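Local coordinates for flagellar protein FliL (Vibrio alginolyticus, PDB 6AHP) that probably assists flagellar motor function as a stomatin-like protein of the periplasm, associated with the flagellar basal body, at residues Pro6-Asn11 with Glu41-Ala46; Arg47-Leu52 with Ala92-Pro97. One frame throughout, in Å; residues are numbered along the deposited sequence.

Contact 1 of 2, residues Pro6-Asn11 with Glu41-Ala46; sequences PIAYVN and ENEELA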
ATOM      1  N   PRO A   6      17.442  19.884   9.465  1.00 40.10           N
ATOM      2  CA  PRO A   6      17.597  18.902  10.554  1.00 41.15           C
ATOM      3  C   PRO A   6      16.816  17.600  10.349  1.00 36.46           C
ATOM      4  O   PRO A   6      15.647  17.592   9.945  1.00 30.95           O
ATOM      5  CB  PRO A   6      17.086  19.661  11.789  1.00 38.60           C
ATOM      6  CG  PRO A   6      16.149  20.669  11.237  1.00 47.89           C
ATOM      7  CD  PRO A   6      16.738  21.094   9.923  1.00 42.37           C
ATOM      8  N   ILE A   7      17.479  16.493  10.693  1.00 32.89           N
ATOM      9  CA  ILE A   7      16.862  15.180  10.619  1.00 28.98           C
ATOM     10  C   ILE A   7      15.701  15.089  11.587  1.00 27.94           C
ATOM     11  O   ILE A   7      15.714  15.675  12.684  1.00 30.10           O
ATOM     12  CB  ILE A   7      17.919  14.097  10.889  1.00 33.91           C
ATOM     13  CG1 ILE A   7      18.940  14.067   9.778  1.00 32.58           C
ATOM     14  CG2 ILE A   7      17.312  12.710  11.028  1.00 29.50           C
ATOM     15  CD1 ILE A   7      20.178  13.262  10.146  1.00 33.72           C
ATOM     16  N   ALA A   8      14.658  14.377  11.162  1.00 28.48           N
ATOM     17  CA  ALA A   8      13.580  13.967  12.047  1.00 25.03           C
ATOM     18  C   ALA A   8      13.112  12.587  11.617  1.00 23.68           C
ATOM     19  O   ALA A   8      13.394  12.135  10.503  1.00 27.88           O
ATOM     20  CB  ALA A   8      12.418  14.978  12.042  1.00 29.09           C
ATOM     21  N   TYR A   9      12.395  11.912  12.506  1.00 26.02           N
ATOM     22  CA  TYR A   9      11.935  10.547  12.282  1.00 21.86           C
ATOM     23  C   TYR A   9      10.423  10.517  12.409  1.00 24.80           C
ATOM     24  O   TYR A   9       9.858  11.040  13.375  1.00 27.50           O
ATOM     25  CB  TYR A   9      12.585   9.549  13.287  1.00 25.61           C
ATOM     26  CG  TYR A   9      14.082   9.589  13.168  1.00 24.48           C
ATOM     27  CD1 TYR A   9      14.728   8.914  12.151  1.00 20.52           C
ATOM     28  CD2 TYR A   9      14.835  10.362  14.022  1.00 22.45           C
ATOM     29  CE1 TYR A   9      16.098   9.005  12.001  1.00 24.20           C
ATOM     30  CE2 TYR A   9      16.203  10.446  13.893  1.00 22.49           C
ATOM     31  CZ  TYR A   9      16.825   9.790  12.881  1.00 24.14           C
ATOM     32  OH  TYR A   9      18.186   9.894  12.754  1.00 24.93           O
ATOM     33  N   VAL A  10       9.779   9.922  11.423  1.00 23.65           N
ATOM     34  CA  VAL A  10       8.339   9.776  11.380  1.00 21.56           C
ATOM     35  C   VAL A  10       8.066   8.312  11.643  1.00 24.26           C
ATOM     36  O   VAL A  10       8.414   7.448  10.823  1.00 23.97           O
ATOM     37  CB  VAL A  10       7.759  10.214  10.024  1.00 26.68           C
ATOM     38  CG1 VAL A  10       6.302   9.752   9.897  1.00 31.91           C
ATOM     39  CG2 VAL A  10       7.883  11.722   9.836  1.00 24.38           C
ATOM     40  N   ASN A  11       7.459   8.033  12.786  1.00 30.99           N
ATOM     41  CA  ASN A  11       7.185   6.662  13.178  1.00 32.87           C
ATOM     42  C   ASN A  11       6.008   6.113  12.395  1.00 35.68           C
ATOM     43  O   ASN A  11       4.968   6.762  12.290  1.00 34.01           O
ATOM     44  CB  ASN A  11       6.875   6.574  14.667  1.00 32.60           C
ATOM     45  CG  ASN A  11       6.666   5.147  15.109  1.00 41.37           C
ATOM     46  OD1 ASN A  11       7.477   4.268  14.806  1.00 40.80           O
ATOM     47  ND2 ASN A  11       5.556   4.897  15.797  1.00 46.09           N
ATOM     48  N   GLU A  41       9.027  20.647   6.478  1.00 23.00           N
ATOM     49  CA  GLU A  41       8.062  20.491   5.389  1.00 30.80           C
ATOM     50  C   GLU A  41       8.026  19.047   4.896  1.00 30.80           C
ATOM     51  O   GLU A  41       6.948  18.509   4.595  1.00 24.68           O
ATOM     52  CB  GLU A  41       8.369  21.422   4.224  1.00 31.21           C
ATOM     53  CG  GLU A  41       7.211  21.387   3.176  1.00 41.16           C
ATOM     54  CD  GLU A  41       7.590  21.825   1.765  1.00 49.99           C
ATOM     55  OE1 GLU A  41       8.593  22.558   1.596  1.00 49.25           O
ATOM     56  OE2 GLU A  41       6.866  21.428   0.817  1.00 54.24           O
ATOM     57  N   ASN A  42       9.198  18.404   4.796  1.00 21.95           N
ATOM     58  CA  ASN A  42       9.206  16.985   4.449  1.00 23.17           C
ATOM     59  C   ASN A  42       8.536  16.144   5.530  1.00 23.22           C
ATOM     60  O   ASN A  42       7.862  15.150   5.219  1.00 23.88           O
ATOM     61  CB  ASN A  42      10.644  16.513   4.179  1.00 20.79           C
ATOM     62  CG  ASN A  42      11.162  16.980   2.809  1.00 29.23           C
ATOM     63  OD1 ASN A  42      10.392  17.059   1.850  1.00 28.84           O
ATOM     64  ND2 ASN A  42      12.465  17.284   2.709  1.00 24.59           N
ATOM     65  N   GLU A  43       8.670  16.533   6.799  1.00 25.52           N
ATOM     66  CA  GLU A  43       8.039  15.763   7.863  1.00 27.21           C
ATOM     67  C   GLU A  43       6.520  15.855   7.767  1.00 26.17           C
ATOM     68  O   GLU A  43       5.815  14.841   7.841  1.00 26.00           O
ATOM     69  CB  GLU A  43       8.521  16.218   9.250  1.00 26.61           C
ATOM     70  CG  GLU A  43       7.881  15.375  10.367  1.00 31.81           C
ATOM     71  CD  GLU A  43       8.229  15.848  11.791  1.00 38.31           C
ATOM     72  OE1 GLU A  43       9.223  16.596  11.952  1.00 35.94           O
ATOM     73  OE2 GLU A  43       7.512  15.461  12.751  1.00 35.96           O
ATOM     74  N   GLU A  44       5.993  17.059   7.574  1.00 28.23           N
ATOM     75  CA  GLU A  44       4.544  17.184   7.478  1.00 27.35           C
ATOM     76  C   GLU A  44       4.014  16.465   6.235  1.00 23.44           C
ATOM     77  O   GLU A  44       2.970  15.800   6.295  1.00 30.86           O
ATOM     78  CB  GLU A  44       4.160  18.664   7.522  1.00 34.03           C
ATOM     79  CG  GLU A  44       4.272  19.420   6.233  1.00 35.74           C
ATOM     80  CD  GLU A  44       3.309  20.616   6.202  1.00 52.11           C
ATOM     81  OE1 GLU A  44       2.629  20.841   7.228  1.00 51.95           O
ATOM     82  OE2 GLU A  44       3.233  21.318   5.160  1.00 58.50           O
ATOM     83  N   LEU A  45       4.760  16.505   5.129  1.00 25.57           N
ATOM     84  CA  LEU A  45       4.392  15.721   3.948  1.00 24.32           C
ATOM     85  C   LEU A  45       4.398  14.222   4.226  1.00 26.47           C
ATOM     86  O   LEU A  45       3.494  13.502   3.787  1.00 24.56           O
ATOM     87  CB  LEU A  45       5.334  16.028   2.794  1.00 24.50           C
ATOM     88  CG  LEU A  45       5.107  17.409   2.174  1.00 28.80           C
ATOM     89  CD1 LEU A  45       6.189  17.714   1.161  1.00 28.63           C
ATOM     90  CD2 LEU A  45       3.689  17.453   1.532  1.00 33.55           C
ATOM     91  N   ALA A  46       5.439  13.716   4.904  1.00 21.34           N
ATOM     92  CA  ALA A  46       5.505  12.281   5.186  1.00 22.26           C
ATOM     93  C   ALA A  46       4.325  11.834   6.037  1.00 26.05           C
ATOM     94  O   ALA A  46       3.788  10.731   5.851  1.00 23.55           O
ATOM     95  CB  ALA A  46       6.824  11.940   5.897  1.00 22.68           C
TER
HETATM   96  O   HOH W   1       8.695  13.611  15.261  1.00 54.21           O
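Val10 and Glu43 make the main side-chain meeting between strand 7-11 and the helix. The CG2 branch of Val10 does the touching: with CG1 anti to the backbone N (chi1 167°), CG2 lies beside that nitrogen, and it packs 3.7 Å from Glu43 CG. The same methyl reaches the helix a turn further on, 4.1 Å from Ala46 CB, so Val10 meets both the aliphatic stem of the glutamate and the small methyl of a buried alanine. Strand 7-21, outermost within this chain in the antiparallel sheet of the FliL periplasmic core, is here covered by helix 40-48, which follows directly on the neighbouring strand 26-38; within these segments helix and strand run almost parallel, at 8° with axes 9.1 Å apart. Ala8 and Val10 point toward the helix, whereas Tyr9 between them points away. Glu43 leaves its helix with CG anti to the backbone N (chi1 -178°) and stays extended beyond CG, which carries the carboxylate across to the strand, where Glu43 OE1 lies 3.6 Å from Ala8 CB. Its other oxygen, OE2, forms a salt bridge with Arg47, one helical turn later. A water adds a weak link, donating to Tyr9 O at 3.4 Å and to Glu43 OE2 at 3.3 Å.

Contact 2 of 2, residues Arg47-Leu52 with Ala92-Pro97; sequences RYHSPL and AAVGKP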
ATOM      1  N   ARG A  47       3.908  12.676   6.985  1.00 23.70           N
ATOM      2  CA  ARG A  47       2.755  12.321   7.808  1.00 27.73           C
ATOM      3  C   ARG A  47       1.453  12.403   7.004  1.00 27.74           C
ATOM      4  O   ARG A  47       0.596  11.531   7.129  1.00 29.89           O
ATOM      5  CB  ARG A  47       2.668  13.223   9.041  1.00 26.26           C
ATOM      6  CG  ARG A  47       3.915  13.232   9.888  1.00 31.43           C
ATOM      7  CD  ARG A  47       3.676  14.020  11.173  1.00 36.87           C
ATOM      8  NE  ARG A  47       4.837  14.012  12.046  1.00 38.52           N
ATOM      9  CZ  ARG A  47       5.140  13.012  12.865  1.00 41.59           C
ATOM     10  NH1 ARG A  47       4.360  11.937  12.918  1.00 42.89           N
ATOM     11  NH2 ARG A  47       6.223  13.083  13.628  1.00 41.69           N
ATOM     12  N   TYR A  48       1.291  13.430   6.168  1.00 28.82           N
ATOM     13  CA  TYR A  48       0.033  13.572   5.437  1.00 26.89           C
ATOM     14  C   TYR A  48      -0.162  12.433   4.429  1.00 29.68           C
ATOM     15  O   TYR A  48      -1.279  11.926   4.257  1.00 28.13           O
ATOM     16  CB  TYR A  48       0.001  14.935   4.747  1.00 32.82           C
ATOM     17  CG  TYR A  48      -1.267  15.191   3.929  1.00 32.50           C
ATOM     18  CD1 TYR A  48      -2.431  15.708   4.532  1.00 31.52           C
ATOM     19  CD2 TYR A  48      -1.297  14.936   2.578  1.00 27.36           C
ATOM     20  CE1 TYR A  48      -3.587  15.928   3.790  1.00 30.26           C
ATOM     21  CE2 TYR A  48      -2.453  15.165   1.820  1.00 27.86           C
ATOM     22  CZ  TYR A  48      -3.588  15.659   2.433  1.00 28.54           C
ATOM     23  OH  TYR A  48      -4.715  15.875   1.676  1.00 28.53           O
ATOM     24  N   HIS A  49       0.916  12.021   3.754  1.00 27.16           N
ATOM     25  CA  HIS A  49       0.873  10.986   2.731  1.00 24.89           C
ATOM     26  C   HIS A  49       1.130   9.589   3.272  1.00 20.33           C
ATOM     27  O   HIS A  49       1.439   8.680   2.491  1.00 23.02           O
ATOM     28  CB  HIS A  49       1.867  11.331   1.626  1.00 24.43           C
ATOM     29  CG  HIS A  49       1.450  12.530   0.846  1.00 27.42           C
ATOM     30  ND1 HIS A  49       0.444  12.478  -0.096  1.00 26.42           N
ATOM     31  CD2 HIS A  49       1.817  13.831   0.930  1.00 28.67           C
ATOM     32  CE1 HIS A  49       0.249  13.686  -0.599  1.00 24.98           C
ATOM     33  NE2 HIS A  49       1.070  14.523   0.004  1.00 28.59           N
ATOM     34  N   SER A  50       1.020   9.407   4.588  1.00 24.06           N
ATOM     35  CA  SER A  50       1.196   8.089   5.200  1.00 27.65           C
ATOM     36  C   SER A  50       0.410   6.953   4.550  1.00 28.59           C
ATOM     37  O   SER A  50       0.954   5.839   4.473  1.00 22.69           O
ATOM     38  CB  SER A  50       0.829   8.158   6.689  1.00 33.53           C
ATOM     39  OG  SER A  50       1.981   8.480   7.421  1.00 45.36           O
ATOM     40  N   PRO A  51      -0.846   7.130   4.111  1.00 29.79           N
ATOM     41  CA  PRO A  51      -1.516   6.008   3.432  1.00 26.00           C
ATOM     42  C   PRO A  51      -0.785   5.557   2.185  1.00 24.10           C
ATOM     43  O   PRO A  51      -0.641   4.346   1.946  1.00 21.05           O
ATOM     44  CB  PRO A  51      -2.905   6.575   3.106  1.00 27.37           C
ATOM     45  CG  PRO A  51      -3.101   7.671   4.146  1.00 27.59           C
ATOM     46  CD  PRO A  51      -1.745   8.291   4.261  1.00 22.54           C
ATOM     47  N   LEU A  52      -0.286   6.511   1.396  1.00 21.64           N
ATOM     48  CA  LEU A  52       0.450   6.143   0.191  1.00 22.33           C
ATOM     49  C   LEU A  52       1.772   5.461   0.553  1.00 21.90           C
ATOM     50  O   LEU A  52       2.145   4.452  -0.051  1.00 23.62           O
ATOM     51  CB  LEU A  52       0.687   7.398  -0.648  1.00 21.81           C
ATOM     52  CG  LEU A  52       1.516   7.239  -1.908  1.00 22.67           C
ATOM     53  CD1 LEU A  52       0.695   6.363  -2.863  1.00 26.83           C
ATOM     54  CD2 LEU A  52       1.815   8.562  -2.550  1.00 22.27           C
ATOM     55  N   ALA A  92       5.736  10.950  -7.972  1.00 29.49           N
ATOM     56  CA  ALA A  92       4.593  10.926  -8.867  1.00 40.50           C
ATOM     57  C   ALA A  92       3.420  11.695  -8.285  1.00 41.11           C
ATOM     58  O   ALA A  92       2.639  12.295  -9.033  1.00 39.94           O
ATOM     59  CB  ALA A  92       4.191   9.484  -9.171  1.00 38.30           C
ATOM     60  N   ALA A  93       3.287  11.716  -6.961  1.00 34.67           N
ATOM     61  CA  ALA A  93       2.084  12.311  -6.399  1.00 33.10           C
ATOM     62  C   ALA A  93       2.221  13.810  -6.129  1.00 36.89           C
ATOM     63  O   ALA A  93       1.289  14.566  -6.414  1.00 42.17           O
ATOM     64  CB  ALA A  93       1.684  11.579  -5.123  1.00 33.21           C
ATOM     65  N   VAL A  94       3.348  14.269  -5.586  1.00 36.26           N
ATOM     66  CA  VAL A  94       3.528  15.686  -5.277  1.00 38.64           C
ATOM     67  C   VAL A  94       4.734  16.288  -5.969  1.00 42.21           C
ATOM     68  O   VAL A  94       4.941  17.507  -5.871  1.00 46.80           O
ATOM     69  CB  VAL A  94       3.625  15.937  -3.756  1.00 39.55           C
ATOM     70  CG1 VAL A  94       2.299  15.715  -3.103  1.00 36.33           C
ATOM     71  CG2 VAL A  94       4.707  15.047  -3.138  1.00 34.78           C
ATOM     72  N   GLY A  95       5.526  15.481  -6.660  1.00 35.95           N
ATOM     73  CA  GLY A  95       6.694  15.974  -7.349  1.00 36.44           C
ATOM     74  C   GLY A  95       7.918  16.180  -6.490  1.00 36.98           C
ATOM     75  O   GLY A  95       8.823  16.901  -6.916  1.00 35.86           O
ATOM     76  N   LYS A  96       7.973  15.593  -5.306  1.00 34.88           N
ATOM     77  CA  LYS A  96       9.166  15.547  -4.477  1.00 33.46           C
ATOM     78  C   LYS A  96       9.238  14.199  -3.757  1.00 28.25           C
ATOM     79  O   LYS A  96       8.268  13.633  -3.452  1.00 24.94           O
ATOM     80  CB  LYS A  96       9.358  16.663  -3.465  1.00 36.45           C
ATOM     81  CG  LYS A  96       8.291  17.642  -3.199  1.00 40.88           C
ATOM     82  CD  LYS A  96       8.950  18.926  -2.782  1.00 43.81           C
ATOM     83  CE  LYS A  96       8.146  19.621  -1.739  1.00 44.90           C
ATOM     84  NZ  LYS A  96       8.741  19.380  -0.413  1.00 53.68           N
ATOM     85  N   PRO A  97      10.429  13.730  -3.504  1.00 25.92           N
ATOM     86  CA  PRO A  97      10.736  12.459  -2.876  1.00 25.71           C
ATOM     87  C   PRO A  97      10.260  12.332  -1.447  1.00 25.75           C
ATOM     88  O   PRO A  97      10.002  11.267  -1.059  1.00 22.97           O
ATOM     89  CB  PRO A  97      12.231  12.342  -3.028  1.00 26.64           C
ATOM     90  CG  PRO A  97      12.691  13.698  -3.129  1.00 29.08           C
ATOM     91  CD  PRO A  97      11.640  14.417  -3.887  1.00 28.15           C
TER
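The break between helices 40-48 and 50-62 packs here against the C-terminal part of the long helix 72-94, a helix-to-helix contact within the helical side of this stomatin-like fold. His49 stands at that break, both the first residue to leave the helical conformation and the N-cap position of the next helix. Its ring meets Val94 obliquely, at the NE2-CE1 bond: CG1 of the valine lies 3.5 Å from His49 NE2 and 3.8 Å from His49 CE1. Val94 offers this methyl because CG1 lies anti to its own carbonyl carbon, beside the backbone N (chi1 -70°). Tyr48 CD2 stands 3.5 Å above one face of the imidazole, displaced toward its rim. On the other ring nitrogen, His49 ND1 is hydrogen-bonded to Tyr9 OH of the second subunit, and the rings of these two residues meet nearly perpendicular, at about 85°. The buried histidine therefore joins an intrachain packing contact to the interface between the two subunits. Immediately after Val94, Gly95 is the first residue to leave helical backbone angles, with a positive phi (81°). Next to the histidine contact, Leu52 of helix 50-62 points toward the same segment and completes the interface with a purely apolar touch, its CD2 methyl lying 4.0 Å from Ala93 CB.

Both contacts are partly buried, their centres about 12 Å apart and about 14 Å (contact 1) and 13 Å (contact 2) from the chain centre. Helix 40-48 runs through both: contact 1 sets it against strand 7-21, outermost within this chain's sheet, while contact 2 uses His49, just after its end, and Leu52 of the next helix to meet helix 72-94. Contact 1 mixes apolar packing with a carboxylate; contact 2 sets a valine methyl against an imidazole engaged with the second subunit and pairs a leucine with an alanine. The two also touch, through a salt bridge between Glu41 OE2 of contact 1 and Lys96 NZ of contact 2 (3.0 Å).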